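Putative phophotriesterase (Proteus mirabilis, PDB 3RHG) probably hydrolyses ester bonds as a phosphotriesterase-family amidohydrolase with two divalent metal ions, zinc in this crystal, in each subunit. Local coordinates at residues A[23-28]-A[292-297]. Numbering follows the deposited sequence.
With ZN (zinc ion), chain B; BEZ (benzoic acid), chain D.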
# COMPACT_ATOMS: atom_id res chain seq x y z
N HIS A 23 11.74 10.49 -14.01
CA HIS A 23 12.58 9.41 -13.45
C HIS A 23 11.85 8.08 -13.46
O HIS A 23 11.06 7.80 -12.54
CB HIS A 23 13.07 9.73 -12.02
CG HIS A 23 14.03 8.70 -11.47
ND1 HIS A 23 15.35 8.97 -11.19
CD2 HIS A 23 13.85 7.39 -11.17
CE1 HIS A 23 15.94 7.88 -10.72
NE2 HIS A 23 15.06 6.90 -10.70
N GLU A 24 12.11 7.26 -14.48
CA GLU A 24 11.46 5.95 -14.62
C GLU A 24 12.50 4.98 -15.14
O GLU A 24 13.58 5.39 -15.54
CB GLU A 24 10.29 6.05 -15.64
CG GLU A 24 9.26 7.11 -15.29
CD GLU A 24 8.52 6.79 -14.02
OE1 GLU A 24 8.52 5.61 -13.55
OE2 GLU A 24 7.92 7.73 -13.46
N HIS A 25 12.18 3.69 -15.13
CA HIS A 25 12.99 2.71 -15.85
C HIS A 25 12.12 1.93 -16.79
O HIS A 25 11.23 1.23 -16.35
CB HIS A 25 13.77 1.80 -14.88
CG HIS A 25 14.60 2.58 -13.92
ND1 HIS A 25 15.89 2.98 -14.21
CD2 HIS A 25 14.30 3.14 -12.72
CE1 HIS A 25 16.37 3.70 -13.22
NE2 HIS A 25 15.42 3.81 -12.29
N LEU A 26 12.34 2.11 -18.09
CA LEU A 26 11.63 1.31 -19.09
C LEU A 26 12.27 -0.06 -19.24
O LEU A 26 11.57 -1.07 -19.21
CB LEU A 26 11.57 2.02 -20.45
CG LEU A 26 10.50 3.11 -20.53
CD1 LEU A 26 10.77 4.20 -19.48
CD2 LEU A 26 10.39 3.70 -21.95
N PHE A 27 13.60 -0.07 -19.41
CA PHE A 27 14.37 -1.30 -19.57
C PHE A 27 15.53 -1.29 -18.58
O PHE A 27 16.40 -0.41 -18.61
CB PHE A 27 14.87 -1.45 -21.01
CG PHE A 27 13.75 -1.44 -22.03
CD1 PHE A 27 12.98 -2.59 -22.22
CD2 PHE A 27 13.45 -0.30 -22.77
CE1 PHE A 27 11.92 -2.60 -23.11
CE2 PHE A 27 12.40 -0.31 -23.67
CZ PHE A 27 11.63 -1.46 -23.84
N ASN A 28 15.49 -2.26 -17.67
CA ASN A 28 16.54 -2.44 -16.70
C ASN A 28 16.56 -3.92 -16.34
O ASN A 28 15.60 -4.65 -16.60
CB ASN A 28 16.33 -1.54 -15.46
CG ASN A 28 15.09 -1.92 -14.63
OD1 ASN A 28 14.03 -2.24 -15.18
ND2 ASN A 28 15.23 -1.88 -13.32
N SER A 292 7.70 11.58 -9.92
CA SER A 292 7.74 10.44 -10.83
C SER A 292 7.42 9.16 -10.03
O SER A 292 7.13 9.24 -8.82
CB SER A 292 9.11 10.36 -11.54
OG SER A 292 8.98 10.14 -12.94
N HIS A 293 7.45 8.00 -10.70
CA HIS A 293 7.08 6.71 -10.10
C HIS A 293 8.28 5.81 -9.80
O HIS A 293 8.18 4.90 -8.98
CB HIS A 293 6.20 5.90 -11.07
CG HIS A 293 5.00 6.62 -11.58
ND1 HIS A 293 5.04 7.41 -12.72
CD2 HIS A 293 3.71 6.66 -11.15
CE1 HIS A 293 3.83 7.90 -12.96
NE2 HIS A 293 3.00 7.46 -12.02
N ASP A 294 9.38 6.00 -10.53
CA ASP A 294 10.52 5.08 -10.45
C ASP A 294 10.13 3.64 -10.69
O ASP A 294 10.61 2.75 -9.98
CB ASP A 294 11.28 5.22 -9.11
CG ASP A 294 12.67 4.63 -9.17
OD1 ASP A 294 13.24 4.54 -10.29
OD2 ASP A 294 13.22 4.21 -8.09
N VAL A 295 9.28 3.39 -11.68
CA VAL A 295 9.00 2.00 -12.07
C VAL A 295 10.34 1.31 -12.35
O VAL A 295 11.12 1.80 -13.16
CB VAL A 295 8.08 1.91 -13.31
CG1 VAL A 295 8.02 0.47 -13.85
CG2 VAL A 295 6.68 2.42 -12.96
N PHE A 296 10.61 0.20 -11.67
CA PHE A 296 11.89 -0.48 -11.88
C PHE A 296 11.80 -1.97 -11.61
O PHE A 296 12.80 -2.68 -11.72
CB PHE A 296 13.01 0.16 -11.05
CG PHE A 296 13.06 -0.26 -9.59
CD1 PHE A 296 14.03 -1.17 -9.15
CD2 PHE A 296 12.19 0.30 -8.64
CE1 PHE A 296 14.10 -1.57 -7.80
CE2 PHE A 296 12.24 -0.08 -7.28
CZ PHE A 296 13.21 -0.99 -6.86
N LEU A 297 10.58 -2.43 -11.29
CA LEU A 297 10.27 -3.83 -10.99
C LEU A 297 9.00 -4.19 -11.71
O LEU A 297 8.13 -3.34 -11.89
CB LEU A 297 10.05 -4.02 -9.48
CG LEU A 297 11.23 -3.76 -8.54
CD1 LEU A 297 10.76 -3.61 -7.07
CD2 LEU A 297 12.33 -4.87 -8.67
ZN ZN B . 15.54 4.90 -10.63
C BEZ D . 16.87 2.15 -2.83
O1 BEZ D . 17.74 3.03 -2.66
O2 BEZ D . 17.06 0.99 -2.40
C1 BEZ D . 15.59 2.47 -3.55
C2 BEZ D . 15.41 3.71 -4.17
C3 BEZ D . 14.22 3.98 -4.84
C4 BEZ D . 13.21 3.03 -4.88
C5 BEZ D . 13.39 1.80 -4.25
C6 BEZ D . 14.58 1.51 -3.59
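His23 and His25 both turn a ring edge to Asp294 OD1, which lies in the plane of each ring; the carboxylate itself is swung 75° from the His23 ring. All three meet at one zinc ion, with His23 NE2 at 2.1 Å, His25 NE2 at 2.0 Å and Asp294 OD1 at 2.4 Å, and Glu166 joins them. His23 ND1 bonds to Asn197, His25 ND1 to Thr96. One face of the Phe296 ring is covered by Leu297 CG, the Asp294 carbonyl oxygen sits at its edge, and Phe296 CE2 approaches benzoic acid C5 at 3.7 Å. Glu24 bends at chi2 (-66°), and its OE2 accepts three bonds. Ser292 OG (2.7 Å from Glu24 OE2) and His293 ND1 come in from opposite sides of the carboxylate plane, while His293 N arrives on the syn side; His293 NE2 bonds to Val312 N. Glu24 OE1 takes Val295 N at 3.0 Å, nearly along the C-O axis. These bonds hold the chain on both sides of Asp294, consistent with a second-shell role for Glu24. Farther along, Asn28 ND2 gives Phe296 O a nearly straight bond. The contact joins the first and last strands of the (β/α)8 barrel, 19-24 and 289-291, at their C-terminal ends; Leu26 and Phe27 pack on helices 74-86 and 105-115.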